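Local coordinates for diaminopimelate decarboxylase (Helicobacter pylori, PDB 2QGH), which probably catalyses the last step of lysine biosynthesis, the pyridoxal-5'-phosphate-dependent decarboxylation of meso-diaminopimelate to L-lysine, at residues I154-N159 and Q221-I226; P166-G171 and S320-K325. All coordinates share one frame; numbering follows the deposited sequence.

Contact 1. Residues I154-N159 and Q221-I226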
loop_
_atom_site.group_PDB
_atom_site.type_symbol
_atom_site.label_atom_id
_atom_site.label_comp_id
_atom_site.label_asym_id
_atom_site.label_seq_id
_atom_site.Cartn_x
_atom_site.Cartn_y
_atom_site.Cartn_z
ATOM N N ILE A 154 15.670 -25.234 -5.673
ATOM C CA ILE A 154 14.267 -25.421 -5.985
ATOM C C ILE A 154 13.456 -25.345 -4.716
ATOM O O ILE A 154 13.747 -26.024 -3.740
ATOM C CB ILE A 154 14.015 -26.764 -6.720
ATOM C CG1 ILE A 154 14.682 -26.715 -8.098
ATOM C CG2 ILE A 154 12.525 -26.998 -6.895
ATOM C CD1 ILE A 154 14.402 -27.912 -8.990
ATOM N N ARG A 155 12.442 -24.489 -4.735
ATOM C CA ARG A 155 11.570 -24.303 -3.584
ATOM C C ARG A 155 10.443 -25.323 -3.597
ATOM O O ARG A 155 9.689 -25.408 -4.563
ATOM C CB ARG A 155 10.979 -22.890 -3.601
ATOM C CG ARG A 155 10.065 -22.594 -2.430
ATOM C CD ARG A 155 9.598 -21.143 -2.419
ATOM N NE ARG A 155 8.780 -20.860 -1.244
ATOM C CZ ARG A 155 8.268 -19.669 -0.942
ATOM N NH1 ARG A 155 8.488 -18.618 -1.727
ATOM N NH2 ARG A 155 7.529 -19.529 0.153
ATOM N N ILE A 156 10.326 -26.109 -2.533
ATOM C CA ILE A 156 9.253 -27.084 -2.496
ATOM C C ILE A 156 8.176 -26.655 -1.516
ATOM O O ILE A 156 8.452 -26.033 -0.489
ATOM C CB ILE A 156 9.744 -28.516 -2.113
ATOM C CG1 ILE A 156 9.917 -28.645 -0.601
ATOM C CG2 ILE A 156 11.052 -28.837 -2.833
ATOM C CD1 ILE A 156 11.000 -27.770 -0.034
ATOM N N ASN A 157 6.939 -26.977 -1.862
ATOM C CA ASN A 157 5.804 -26.666 -1.018
ATOM C C ASN A 157 5.545 -27.953 -0.236
ATOM O O ASN A 157 4.963 -28.898 -0.757
ATOM C CB ASN A 157 4.610 -26.291 -1.900
ATOM C CG ASN A 157 3.434 -25.770 -1.105
ATOM O OD1 ASN A 157 2.673 -24.937 -1.589
ATOM N ND2 ASN A 157 3.271 -26.267 0.115
ATOM N N PRO A 158 5.998 -28.013 1.025
ATOM C CA PRO A 158 5.808 -29.202 1.859
ATOM C C PRO A 158 4.357 -29.364 2.307
ATOM O O PRO A 158 4.047 -30.213 3.145
ATOM C CB PRO A 158 6.739 -28.935 3.032
ATOM C CG PRO A 158 6.546 -27.460 3.237
ATOM C CD PRO A 158 6.611 -26.922 1.808
ATOM N N ASN A 159 3.477 -28.548 1.737
ATOM C CA ASN A 159 2.056 -28.566 2.068
ATOM C C ASN A 159 1.819 -28.616 3.576
ATOM O O ASN A 159 1.167 -29.529 4.081
ATOM C CB ASN A 159 1.359 -29.750 1.390
ATOM C CG ASN A 159 -0.158 -29.690 1.526
ATOM O OD1 ASN A 159 -0.747 -28.604 1.573
ATOM N ND2 ASN A 159 -0.799 -30.856 1.569
ATOM N N GLN A 221 12.053 -31.596 8.432
ATOM C CA GLN A 221 12.167 -33.045 8.352
ATOM C C GLN A 221 11.751 -33.551 6.979
ATOM O O GLN A 221 12.473 -34.321 6.345
ATOM C CB GLN A 221 11.298 -33.691 9.426
ATOM C CG GLN A 221 11.557 -33.141 10.809
ATOM C CD GLN A 221 10.642 -33.730 11.857
ATOM O OE1 GLN A 221 9.451 -33.936 11.613
ATOM N NE2 GLN A 221 11.189 -33.990 13.040
ATOM N N LYS A 222 10.587 -33.114 6.516
ATOM C CA LYS A 222 10.102 -33.547 5.220
ATOM C C LYS A 222 11.060 -33.177 4.103
ATOM O O LYS A 222 11.343 -33.997 3.239
ATOM C CB LYS A 222 8.718 -32.962 4.942
ATOM C CG LYS A 222 7.587 -33.687 5.673
ATOM C CD LYS A 222 7.789 -33.687 7.188
ATOM C CE LYS A 222 6.704 -34.481 7.916
ATOM N NZ LYS A 222 5.331 -33.944 7.687
ATOM N N VAL A 223 11.562 -31.946 4.117
ATOM C CA VAL A 223 12.486 -31.501 3.077
ATOM C C VAL A 223 13.847 -32.173 3.230
ATOM O O VAL A 223 14.554 -32.383 2.248
ATOM C CB VAL A 223 12.662 -29.960 3.094
ATOM C CG1 VAL A 223 13.646 -29.528 2.007
ATOM C CG2 VAL A 223 11.307 -29.288 2.870
ATOM N N ALA A 224 14.220 -32.508 4.460
ATOM C CA ALA A 224 15.492 -33.182 4.684
ATOM C C ALA A 224 15.372 -34.580 4.081
ATOM O O ALA A 224 16.349 -35.142 3.571
ATOM C CB ALA A 224 15.798 -33.276 6.168
ATOM N N LYS A 225 14.165 -35.134 4.123
ATOM C CA LYS A 225 13.947 -36.460 3.577
ATOM C C LYS A 225 14.069 -36.423 2.058
ATOM O O LYS A 225 14.775 -37.239 1.468
ATOM C CB LYS A 225 12.574 -36.993 3.994
ATOM C CG LYS A 225 12.304 -38.422 3.553
ATOM C CD LYS A 225 11.046 -38.974 4.214
ATOM C CE LYS A 225 10.717 -40.377 3.733
ATOM N NZ LYS A 225 9.522 -40.925 4.446
ATOM N N ILE A 226 13.392 -35.472 1.423
ATOM C CA ILE A 226 13.460 -35.367 -0.030
ATOM C C ILE A 226 14.902 -35.083 -0.460
ATOM O O ILE A 226 15.367 -35.594 -1.483
ATOM C CB ILE A 226 12.524 -34.249 -0.567
ATOM C CG1 ILE A 226 12.957 -32.894 -0.019
ATOM C CG2 ILE A 226 11.087 -34.520 -0.147
ATOM C CD1 ILE A 226 12.057 -31.740 -0.438
#

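Contact 2. Residues P166-G171 and S320-K325. With LYS (lysine), chain C.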
loop_
_atom_site.group_PDB
_atom_site.type_symbol
_atom_site.label_atom_id
_atom_site.label_comp_id
_atom_site.label_asym_id
_atom_site.label_seq_id
_atom_site.Cartn_x
_atom_site.Cartn_y
_atom_site.Cartn_z
ATOM N N PRO A 166 -3.376 -15.637 6.958
ATOM C CA PRO A 166 -3.459 -16.167 5.592
ATOM C C PRO A 166 -2.628 -15.411 4.548
ATOM O O PRO A 166 -2.052 -16.028 3.649
ATOM C CB PRO A 166 -4.964 -16.128 5.295
ATOM C CG PRO A 166 -5.478 -15.032 6.203
ATOM C CD PRO A 166 -4.716 -15.299 7.473
ATOM N N TYR A 167 -2.557 -14.086 4.673
ATOM C CA TYR A 167 -1.805 -13.269 3.716
ATOM C C TYR A 167 -0.293 -13.484 3.718
ATOM O O TYR A 167 0.374 -13.240 2.711
ATOM C CB TYR A 167 -2.100 -11.781 3.932
ATOM C CG TYR A 167 -3.425 -11.313 3.358
ATOM C CD1 TYR A 167 -3.780 -9.964 3.397
ATOM C CD2 TYR A 167 -4.329 -12.216 2.788
ATOM C CE1 TYR A 167 -4.999 -9.523 2.890
ATOM C CE2 TYR A 167 -5.557 -11.783 2.276
ATOM C CZ TYR A 167 -5.882 -10.434 2.333
ATOM O OH TYR A 167 -7.092 -9.989 1.849
ATOM N N ILE A 168 0.246 -13.926 4.847
ATOM C CA ILE A 168 1.677 -14.170 4.958
ATOM C C ILE A 168 1.963 -15.643 5.264
ATOM O O ILE A 168 3.032 -15.992 5.760
ATOM C CB ILE A 168 2.307 -13.291 6.060
ATOM C CG1 ILE A 168 1.704 -13.652 7.420
ATOM C CG2 ILE A 168 2.072 -11.815 5.745
ATOM C CD1 ILE A 168 2.381 -12.980 8.591
ATOM N N SER A 169 0.983 -16.498 4.986
ATOM C CA SER A 169 1.134 -17.932 5.186
ATOM C C SER A 169 1.388 -18.435 3.770
ATOM O O SER A 169 0.572 -18.211 2.877
ATOM C CB SER A 169 -0.153 -18.533 5.745
ATOM O OG SER A 169 0.062 -19.860 6.184
ATOM N N THR A 170 2.510 -19.113 3.557
ATOM C CA THR A 170 2.849 -19.551 2.209
ATOM C C THR A 170 3.224 -21.023 2.028
ATOM O O THR A 170 3.595 -21.433 0.924
ATOM C CB THR A 170 4.013 -18.673 1.661
ATOM O OG1 THR A 170 5.167 -18.830 2.494
ATOM C CG2 THR A 170 3.625 -17.203 1.672
ATOM N N GLY A 171 3.115 -21.817 3.092
ATOM C CA GLY A 171 3.492 -23.224 3.007
ATOM C C GLY A 171 2.424 -24.257 2.686
ATOM O O GLY A 171 2.700 -25.456 2.680
ATOM N N SER A 320 -4.059 -2.082 8.597
ATOM C CA SER A 320 -5.174 -2.280 7.672
ATOM C C SER A 320 -5.054 -3.550 6.824
ATOM O O SER A 320 -6.032 -4.277 6.634
ATOM C CB SER A 320 -5.320 -1.046 6.768
ATOM O OG SER A 320 -4.066 -0.647 6.224
ATOM N N LEU A 321 -3.855 -3.826 6.325
ATOM C CA LEU A 321 -3.627 -5.005 5.492
ATOM C C LEU A 321 -3.710 -6.330 6.238
ATOM O O LEU A 321 -4.238 -7.308 5.713
ATOM C CB LEU A 321 -2.255 -4.931 4.815
ATOM C CG LEU A 321 -2.154 -5.025 3.289
ATOM C CD1 LEU A 321 -0.744 -5.468 2.953
ATOM C CD2 LEU A 321 -3.158 -6.008 2.705
ATOM N N TYR A 322 -3.191 -6.377 7.457
ATOM C CA TYR A 322 -3.198 -7.630 8.204
ATOM C C TYR A 322 -3.896 -7.567 9.554
ATOM O O TYR A 322 -3.862 -8.540 10.306
ATOM C CB TYR A 322 -1.756 -8.095 8.426
ATOM C CG TYR A 322 -0.892 -7.977 7.195
ATOM C CD1 TYR A 322 -1.010 -8.884 6.143
ATOM C CD2 TYR A 322 0.024 -6.939 7.068
ATOM C CE1 TYR A 322 -0.233 -8.761 4.996
ATOM C CE2 TYR A 322 0.805 -6.802 5.926
ATOM C CZ TYR A 322 0.671 -7.718 4.893
ATOM O OH TYR A 322 1.443 -7.574 3.768
ATOM N N HIS A 323 -4.535 -6.439 9.857
ATOM C CA HIS A 323 -5.196 -6.267 11.147
ATOM C C HIS A 323 -4.135 -6.411 12.237
ATOM O O HIS A 323 -4.412 -6.914 13.326
ATOM C CB HIS A 323 -6.288 -7.318 11.360
ATOM C CG HIS A 323 -7.459 -7.172 10.439
ATOM N ND1 HIS A 323 -7.404 -7.504 9.101
ATOM C CD2 HIS A 323 -8.714 -6.710 10.660
ATOM C CE1 HIS A 323 -8.573 -7.253 8.539
ATOM N NE2 HIS A 323 -9.385 -6.769 9.462
ATOM N N ALA A 324 -2.917 -5.971 11.934
ATOM C CA ALA A 324 -1.814 -6.061 12.884
ATOM C C ALA A 324 -1.882 -4.972 13.950
ATOM O O ALA A 324 -2.293 -3.840 13.690
ATOM C CB ALA A 324 -0.490 -5.981 12.150
ATOM N N LYS A 325 -1.476 -5.326 15.160
ATOM C CA LYS A 325 -1.479 -4.385 16.261
ATOM C C LYS A 325 -0.065 -4.169 16.766
ATOM O O LYS A 325 0.553 -5.085 17.315
ATOM C CB LYS A 325 -2.350 -4.907 17.403
ATOM C CG LYS A 325 -3.786 -5.177 16.995
ATOM C CD LYS A 325 -4.570 -5.837 18.110
ATOM C CE LYS A 325 -5.969 -6.203 17.640
ATOM N NZ LYS A 325 -6.736 -6.937 18.685
HETATM N N LYS C . 4.365 -7.960 4.304
HETATM C CA LYS C . 4.030 -8.964 5.362
HETATM C C LYS C . 3.869 -8.275 6.717
HETATM O O LYS C . 3.791 -7.030 6.718
HETATM C CB LYS C . 5.132 -10.037 5.432
HETATM C CG LYS C . 5.224 -10.885 4.172
HETATM C CD LYS C . 6.513 -11.680 4.093
HETATM C CE LYS C . 6.529 -12.520 2.818
HETATM N NZ LYS C . 7.828 -13.221 2.540
HETATM O OXT LYS C . 3.821 -8.974 7.753
#

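Contact 1. Residues I154-N159 and Q221-I226
A chi1 of 81° places CG1 of Ile156 between its own backbone N and carbonyl carbon, and chi2 of -65° then bends the chain so that CD1 meets the two methyls of Val223. CD1 of Ile156 lies 3.3 Å from CG2 of Val223, tighter than usual van der Waals contact, and 3.8 Å from CG1 of the same valine. The two side chains meet at a slant, with the isoleucine methyl against both valine branches. Ile226, three residues on from Val223 and so about one turn further along the helix, sends CD1 out on an extended chain (chi2 -177°) and meets Ile156 tip to tip: its CD1 sits 3.8 Å from Ile156 CG1 and 3.9 Å from Ile156 CG2. These elements belong to the eight-stranded alpha/beta barrel of the pyridoxal-binding domain. Strand 150-155 is its fifth strand, Ile156 follows directly, and helix 213-232 comes after the sixth strand, 197-203. The residue just after the fifth strand thus meets the helix after the sixth, and Ile156 is also hydrogen-bonded through its backbone to His203, at the end of that sixth strand. The three touching side chains are apolar and buried. Phe204 packs on both Ile156 and Val223, and Val223 also rests on Val202 of the sixth strand. From helix 181-193, Ala184 touches Ile156 and Glu181 touches Ile226, so this helix borders the contact as well. Arg155, just before Ile156, belongs to a different environment: it touches pyridoxal-5'-phosphate and forms a salt bridge with Glu131.

Contact 2. Residues P166-G171 and S320-K325
The lysine-binding pocket brings Ile168 and Tyr322 together, with the bound amino acid against both. CG2 of Ile168 meets the ligand at CA (3.5 Å) and also approaches CE1 of Tyr322, at 3.9 Å. The ligand carboxylate lies against the Tyr322 ring at CE2, its O 3.1 Å from that carbon, with OXT over that face near the rim; CB of Leu321 lies over the opposite face. The Tyr322 hydroxyl accepts a hydrogen bond from the ligand's N (3.0 Å to OH) and is also bonded to Glu350 of the second subunit, which itself holds the lysine along with Arg282 and Arg318. CB of Tyr167 meets the Tyr322 ring at its edge, in plane, 3.7 Å from CE1. Here the loop between strand 150-155 and helix 181-193 of the barrel meets helix 318-322, which follows strand 306-309 of the mixed beta sheet, so barrel and beta domain close on the ligand where two subunits join, as in other fold-type III decarboxylases. A chi1 of -78°, with CG beside the backbone N, turns the Tyr167 ring so that CD1 lies 3.6 Å from Leu321 O and CE1 4.0 Å from Leu321 CD2, the side chains crossing at about a right angle. The hydroxyl of Tyr167 bonds to the carbonyl of Ser320 in the second subunit, and the same bond recurs the other way round.

Both contacts are buried and both use the end of the fifth barrel strand or the loop after it, but they look to different parts of the fold. Contact 1 lies about 22 Å from the chain's centre and stays within the barrel of one subunit, purely aliphatic; contact 2 lies about 13 Å from that centre, joins barrel to beta domain, and mixes aromatic edges with polar atoms tied to the ligand and the second subunit. Their centres are about 23 Å apart, yet 154-159 and 166-171 touch, with Arg155 NH2 3.4 Å from Thr170 OG1. Both of those atoms are hydrogen-bonded to the carbonyl of His205, beside the cofactor.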